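Local structure of octaprenyl-diphosphate synthase (Roseobacter denitrificans, 4JXN) at residues Lys245-Met248 / Pro249-Lys252; Ala263-Val266 / Arg267-Glu270. The protein probably catalyses the magnesium-dependent addition of five isopentenyl units to farnesyl diphosphate, giving the octaprenyl diphosphate used for quinone side chains. All blocks are in the same frame, centred on the assembly; numbering follows the deposited sequence.

In the fold
Followed from the N terminus, the chain leaves helix 239-242 and runs as a loop through 245-247 into helix 248-254; contact 1 joins the last residues of this loop to the helix's first turn. Contact 2 follows in series, along the later part of helix 259-270, so the two local contacts neither nest nor cross. Their centres lie about 13 Å apart, and two apolar pairs join them: Leu250 CD2 is 3.9 Å from Trp265 CZ3, and Leu246 CD2 is 4.2 Å from Ile269 CG2. Contact 1 also packs on helices 170-196 and 291-309, whereas contact 2 leans on helix 278-288; its centre is about 28 Å from the chain's centre, against 17 Å for contact 1.

Contact 1 (Lys245-Met248 / Pro249-Lys252); sequences KLTM and PLIK
Pro249 sets its ring carbon CD 3.3 Å from Thr247 CG2, tighter than usual van der Waals contact. The proline supplies no N-H, which suits this first turn, and Phe226 and Leu292 also touch its side chain. Leu250 sends CD1 back over the loop to 3.4 Å from Lys245 O, the carbonyl that also accepts the backbone N-H of Thr247; Leu250 CB lies 4.3 Å from Leu246 CD2. Ile251 N bonds Thr247 O, four residues back, at 3.0 Å, with the donor in the carbonyl plane. With CG1 beside its backbone N (chi1 -69°), the Ile251 side chain folds back over the same carbonyl, CG1 3.4 Å from Thr247 O, and meets Leu246 CB. Lys252 N then bonds Met248 O at 2.9 Å, almost straight (168°). The two side chains run alongside each other, Lys252 CE 4.1 Å from Met248 SD. The lysine ammonium pairs with Glu170 of helix 170-196. An inverse gamma turn centred on Leu246 leads the loop into helix 248-254, and Thr247 at the N-cap position, without a side-chain capping bond, the proline in the first turn and the bonds to Thr247 O and Met248 O mark a helix N-terminus in an all-helical prenyl synthase.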
ATOM      1  N   LYS A 245     -18.241   3.217  17.182  1.00 76.05           N
ATOM      2  CA  LYS A 245     -17.317   4.142  16.554  1.00130.57           C
ATOM      3  C   LYS A 245     -17.681   5.529  17.060  1.00132.51           C
ATOM      4  O   LYS A 245     -18.845   5.937  16.964  1.00 68.75           O
ATOM      5  CB  LYS A 245     -17.477   4.040  15.035  1.00129.78           C
ATOM      6  CG  LYS A 245     -16.507   4.868  14.207  1.00174.36           C
ATOM      7  CD  LYS A 245     -16.290   4.234  12.836  1.00179.63           C
ATOM      8  CE  LYS A 245     -16.114   5.271  11.738  1.00188.75           C
ATOM      9  NZ  LYS A 245     -17.427   5.780  11.248  1.00144.06           N
ATOM     10  N   LEU A 246     -16.705   6.243  17.624  1.00 94.95           N
ATOM     11  CA  LEU A 246     -16.978   7.529  18.274  1.00 75.33           C
ATOM     12  C   LEU A 246     -17.070   8.701  17.291  1.00 78.24           C
ATOM     13  O   LEU A 246     -16.091   9.396  17.014  1.00133.09           O
ATOM     14  CB  LEU A 246     -15.965   7.818  19.387  1.00125.10           C
ATOM     15  CG  LEU A 246     -16.146   6.988  20.665  1.00104.59           C
ATOM     16  CD1 LEU A 246     -15.204   7.496  21.745  1.00157.20           C
ATOM     17  CD2 LEU A 246     -17.585   7.006  21.172  1.00100.10           C
ATOM     18  N   THR A 247     -18.280   8.871  16.769  1.00 87.90           N
ATOM     19  CA  THR A 247     -18.714  10.021  15.987  1.00 68.85           C
ATOM     20  C   THR A 247     -18.725  11.286  16.871  1.00 94.55           C
ATOM     21  O   THR A 247     -18.714  11.197  18.104  1.00 79.70           O
ATOM     22  CB  THR A 247     -20.137   9.723  15.466  1.00 70.31           C
ATOM     23  OG1 THR A 247     -20.236   8.337  15.124  1.00131.22           O
ATOM     24  CG2 THR A 247     -20.462  10.499  14.268  1.00104.91           C
ATOM     25  N   MET A 248     -18.735  12.465  16.254  1.00 75.19           N
ATOM     26  CA  MET A 248     -18.727  13.712  17.025  1.00 76.62           C
ATOM     27  C   MET A 248     -19.962  13.876  17.919  1.00 49.10           C
ATOM     28  O   MET A 248     -19.831  14.282  19.075  1.00 62.78           O
ATOM     29  CB  MET A 248     -18.595  14.930  16.111  1.00 70.32           C
ATOM     30  CG  MET A 248     -18.473  16.247  16.870  1.00 85.81           C
ATOM     31  SD  MET A 248     -18.061  17.663  15.828  1.00 70.74           S
ATOM     32  CE  MET A 248     -16.291  17.435  15.641  1.00 94.75           C
ATOM     33  N   PRO A 249     -21.164  13.608  17.384  1.00 46.01           N
ATOM     34  CA  PRO A 249     -22.359  13.666  18.248  1.00 71.88           C
ATOM     35  C   PRO A 249     -22.242  12.812  19.516  1.00 52.76           C
ATOM     36  O   PRO A 249     -22.711  13.219  20.591  1.00 60.26           O
ATOM     37  CB  PRO A 249     -23.464  13.104  17.354  1.00 61.53           C
ATOM     38  CG  PRO A 249     -22.978  13.312  15.961  1.00 62.77           C
ATOM     39  CD  PRO A 249     -21.502  13.095  16.049  1.00 50.97           C
ATOM     40  N   LEU A 250     -21.595  11.651  19.396  1.00 53.58           N
ATOM     41  CA  LEU A 250     -21.378  10.769  20.549  1.00 50.48           C
ATOM     42  C   LEU A 250     -20.358  11.336  21.511  1.00 55.34           C
ATOM     43  O   LEU A 250     -20.510  11.219  22.725  1.00 63.50           O
ATOM     44  CB  LEU A 250     -20.970   9.364  20.098  1.00 65.69           C
ATOM     45  CG  LEU A 250     -22.039   8.645  19.264  1.00 67.95           C
ATOM     46  CD1 LEU A 250     -21.452   7.423  18.572  1.00149.49           C
ATOM     47  CD2 LEU A 250     -23.232   8.248  20.123  1.00190.74           C
ATOM     48  N   ILE A 251     -19.324  11.972  20.976  1.00 65.45           N
ATOM     49  CA  ILE A 251     -18.299  12.565  21.825  1.00 46.71           C
ATOM     50  C   ILE A 251     -18.874  13.692  22.661  1.00 46.29           C
ATOM     51  O   ILE A 251     -18.569  13.841  23.859  1.00 62.19           O
ATOM     52  CB  ILE A 251     -17.126  13.126  20.983  1.00 90.72           C
ATOM     53  CG1 ILE A 251     -16.338  11.985  20.347  1.00 60.60           C
ATOM     54  CG2 ILE A 251     -16.188  13.972  21.843  1.00 56.89           C
ATOM     55  CD1 ILE A 251     -15.453  12.419  19.202  1.00 94.40           C
ATOM     56  N   LYS A 252     -19.659  14.522  21.997  1.00 50.08           N
ATOM     57  CA  LYS A 252     -20.278  15.652  22.647  1.00 59.25           C
ATOM     58  C   LYS A 252     -21.313  15.195  23.691  1.00 51.35           C
ATOM     59  O   LYS A 252     -21.498  15.864  24.712  1.00 61.57           O
ATOM     60  CB  LYS A 252     -20.932  16.545  21.596  1.00 52.22           C
ATOM     61  CG  LYS A 252     -19.957  17.390  20.792  1.00 64.21           C
ATOM     62  CD  LYS A 252     -20.698  18.508  20.069  1.00 56.34           C
ATOM     63  CE  LYS A 252     -19.782  19.356  19.195  1.00 85.21           C
ATOM     64  NZ  LYS A 252     -19.018  20.351  19.994  1.00 65.96           N
TER

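Contact 2 (Ala263-Val266 / Arg267-Glu270); sequences AFWV and RTIE
Phe264 O is gripped by two donors of Thr268: the hydroxyl OG1 at 2.8 Å and the backbone N at 3.2 Å. They arrive from opposite faces of the carbonyl plane, tilted from it by similar amounts, and a long, weak bond from Arg267 N is added. A threonine hydroxyl bonded to the carbonyl four residues earlier is a familiar helix motif, found here near the C-terminal part of helix 259-270, where a wider pi-type turn spans 267-270. The hydroxyl reaches that oxygen because it sits between the backbone N and the carbonyl carbon (chi1 51°), which turns CG2 to the Phe264 ring. This methyl makes a CH-pi contact over one face, 4.2 Å from the ring centroid. A valine in place of Thr268 would probably leave Phe264 O with the backbone N-H and the weak bond from Arg267 N, and lose the hydroxyl's hold on the side chain's rotation. The Arg267 guanidinium stands nearly upright to the phenyl plane, 78° apart, with NH1 3.5 Å from Phe264 CD1; NH2 forms a salt bridge with Asp278 on helix 278-288, and His281 of that helix meets the phenyl ring edge-to-face. Ile269 N makes a weak bond to Trp265 O, where the pi-type turn widens the helix. Trp265 packs against Ala253 and Val254 of helix 248-254, while Ile269 CG1 approaches the indole at its edge, close to the ring plane, 4.2 Å from CE3 of Trp265.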
ATOM      1  N   ALA A 263     -22.497   5.078  32.545  1.00 86.39           N
ATOM      2  CA  ALA A 263     -22.697   3.626  32.629  1.00 50.87           C
ATOM      3  C   ALA A 263     -23.317   3.083  31.364  1.00 51.01           C
ATOM      4  O   ALA A 263     -22.903   2.033  30.859  1.00 70.04           O
ATOM      5  CB  ALA A 263     -23.555   3.272  33.835  1.00 74.87           C
ATOM      6  N   PHE A 264     -24.302   3.811  30.839  1.00 54.04           N
ATOM      7  CA  PHE A 264     -24.882   3.475  29.546  1.00 53.79           C
ATOM      8  C   PHE A 264     -23.832   3.551  28.417  1.00 95.93           C
ATOM      9  O   PHE A 264     -23.807   2.691  27.545  1.00 62.20           O
ATOM     10  CB  PHE A 264     -26.055   4.406  29.223  1.00 46.67           C
ATOM     11  CG  PHE A 264     -26.673   4.146  27.877  1.00 48.80           C
ATOM     12  CD1 PHE A 264     -27.572   3.102  27.712  1.00 74.38           C
ATOM     13  CD2 PHE A 264     -26.347   4.926  26.778  1.00 64.02           C
ATOM     14  CE1 PHE A 264     -28.140   2.845  26.478  1.00 68.31           C
ATOM     15  CE2 PHE A 264     -26.908   4.677  25.544  1.00 66.16           C
ATOM     16  CZ  PHE A 264     -27.807   3.632  25.392  1.00 62.99           C
ATOM     17  N   TRP A 265     -22.982   4.580  28.416  1.00 80.88           N
ATOM     18  CA  TRP A 265     -21.954   4.711  27.370  1.00 92.30           C
ATOM     19  C   TRP A 265     -20.868   3.655  27.523  1.00 89.07           C
ATOM     20  O   TRP A 265     -20.494   3.001  26.554  1.00 83.78           O
ATOM     21  CB  TRP A 265     -21.324   6.106  27.366  1.00 71.54           C
ATOM     22  CG  TRP A 265     -22.286   7.178  26.968  1.00 41.16           C
ATOM     23  CD1 TRP A 265     -22.642   8.268  27.696  1.00 33.75           C
ATOM     24  CD2 TRP A 265     -23.039   7.247  25.754  1.00 35.22           C
ATOM     25  NE1 TRP A 265     -23.575   9.006  27.027  1.00 40.85           N
ATOM     26  CE2 TRP A 265     -23.820   8.413  25.818  1.00 26.82           C
ATOM     27  CE3 TRP A 265     -23.135   6.428  24.623  1.00 85.15           C
ATOM     28  CZ2 TRP A 265     -24.700   8.787  24.795  1.00 48.77           C
ATOM     29  CZ3 TRP A 265     -23.992   6.802  23.610  1.00 53.39           C
ATOM     30  CH2 TRP A 265     -24.764   7.977  23.701  1.00 45.88           C
ATOM     31  N   VAL A 266     -20.381   3.494  28.750  1.00 77.48           N
ATOM     32  CA  VAL A 266     -19.402   2.451  29.097  1.00 80.39           C
ATOM     33  C   VAL A 266     -19.832   1.062  28.619  1.00 61.26           C
ATOM     34  O   VAL A 266     -19.001   0.247  28.218  1.00 83.87           O
ATOM     35  CB  VAL A 266     -19.188   2.399  30.629  1.00100.35           C
ATOM     36  CG1 VAL A 266     -18.345   1.192  31.025  1.00 83.02           C
ATOM     37  CG2 VAL A 266     -18.560   3.699  31.140  1.00 85.58           C
ATOM     38  N   ARG A 267     -21.137   0.815  28.649  1.00 97.17           N
ATOM     39  CA  ARG A 267     -21.710  -0.499  28.368  1.00 61.44           C
ATOM     40  C   ARG A 267     -21.920  -0.810  26.884  1.00 67.51           C
ATOM     41  O   ARG A 267     -21.638  -1.923  26.435  1.00 88.07           O
ATOM     42  CB  ARG A 267     -23.056  -0.619  29.107  1.00110.65           C
ATOM     43  CG  ARG A 267     -23.840  -1.900  28.837  1.00 74.43           C
ATOM     44  CD  ARG A 267     -24.991  -2.088  29.831  1.00120.68           C
ATOM     45  NE  ARG A 267     -26.094  -1.138  29.644  1.00 73.33           N
ATOM     46  CZ  ARG A 267     -26.981  -1.178  28.643  1.00 71.39           C
ATOM     47  NH1 ARG A 267     -27.940  -0.260  28.573  1.00 63.61           N
ATOM     48  NH2 ARG A 267     -26.920  -2.117  27.699  1.00 88.87           N
ATOM     49  N   THR A 268     -22.464   0.151  26.142  1.00 98.68           N
ATOM     50  CA  THR A 268     -22.877  -0.063  24.743  1.00108.00           C
ATOM     51  C   THR A 268     -21.754   0.195  23.723  1.00 73.22           C
ATOM     52  O   THR A 268     -21.905  -0.101  22.529  1.00 68.59           O
ATOM     53  CB  THR A 268     -24.067   0.853  24.384  1.00103.85           C
ATOM     54  OG1 THR A 268     -23.759   2.206  24.752  1.00 83.00           O
ATOM     55  CG2 THR A 268     -25.330   0.420  25.115  1.00 83.48           C
ATOM     56  N   ILE A 269     -20.648   0.756  24.210  1.00 70.01           N
ATOM     57  CA  ILE A 269     -19.511   1.156  23.388  1.00104.46           C
ATOM     58  C   ILE A 269     -18.275   0.359  23.814  1.00 71.32           C
ATOM     59  O   ILE A 269     -17.727  -0.407  23.022  1.00134.69           O
ATOM     60  CB  ILE A 269     -19.229   2.677  23.522  1.00 87.94           C
ATOM     61  CG1 ILE A 269     -20.479   3.503  23.174  1.00 96.21           C
ATOM     62  CG2 ILE A 269     -18.049   3.095  22.653  1.00135.74           C
ATOM     63  CD1 ILE A 269     -21.001   3.307  21.765  1.00 85.91           C
ATOM     64  N   GLU A 270     -17.848   0.523  25.064  1.00 86.00           N
ATOM     65  CA  GLU A 270     -16.644  -0.156  25.545  1.00108.95           C
ATOM     66  C   GLU A 270     -16.855  -1.642  25.859  1.00101.31           C
ATOM     67  O   GLU A 270     -15.926  -2.436  25.717  1.00159.74           O
ATOM     68  CB  GLU A 270     -16.058   0.582  26.743  1.00 59.64           C
ATOM     69  CG  GLU A 270     -15.522   1.954  26.372  1.00 96.09           C
ATOM     70  CD  GLU A 270     -14.710   2.586  27.482  1.00127.49           C
ATOM     71  OE1 GLU A 270     -14.863   2.157  28.647  1.00 99.91           O
ATOM     72  OE2 GLU A 270     -13.922   3.512  27.187  1.00 86.21           O
TER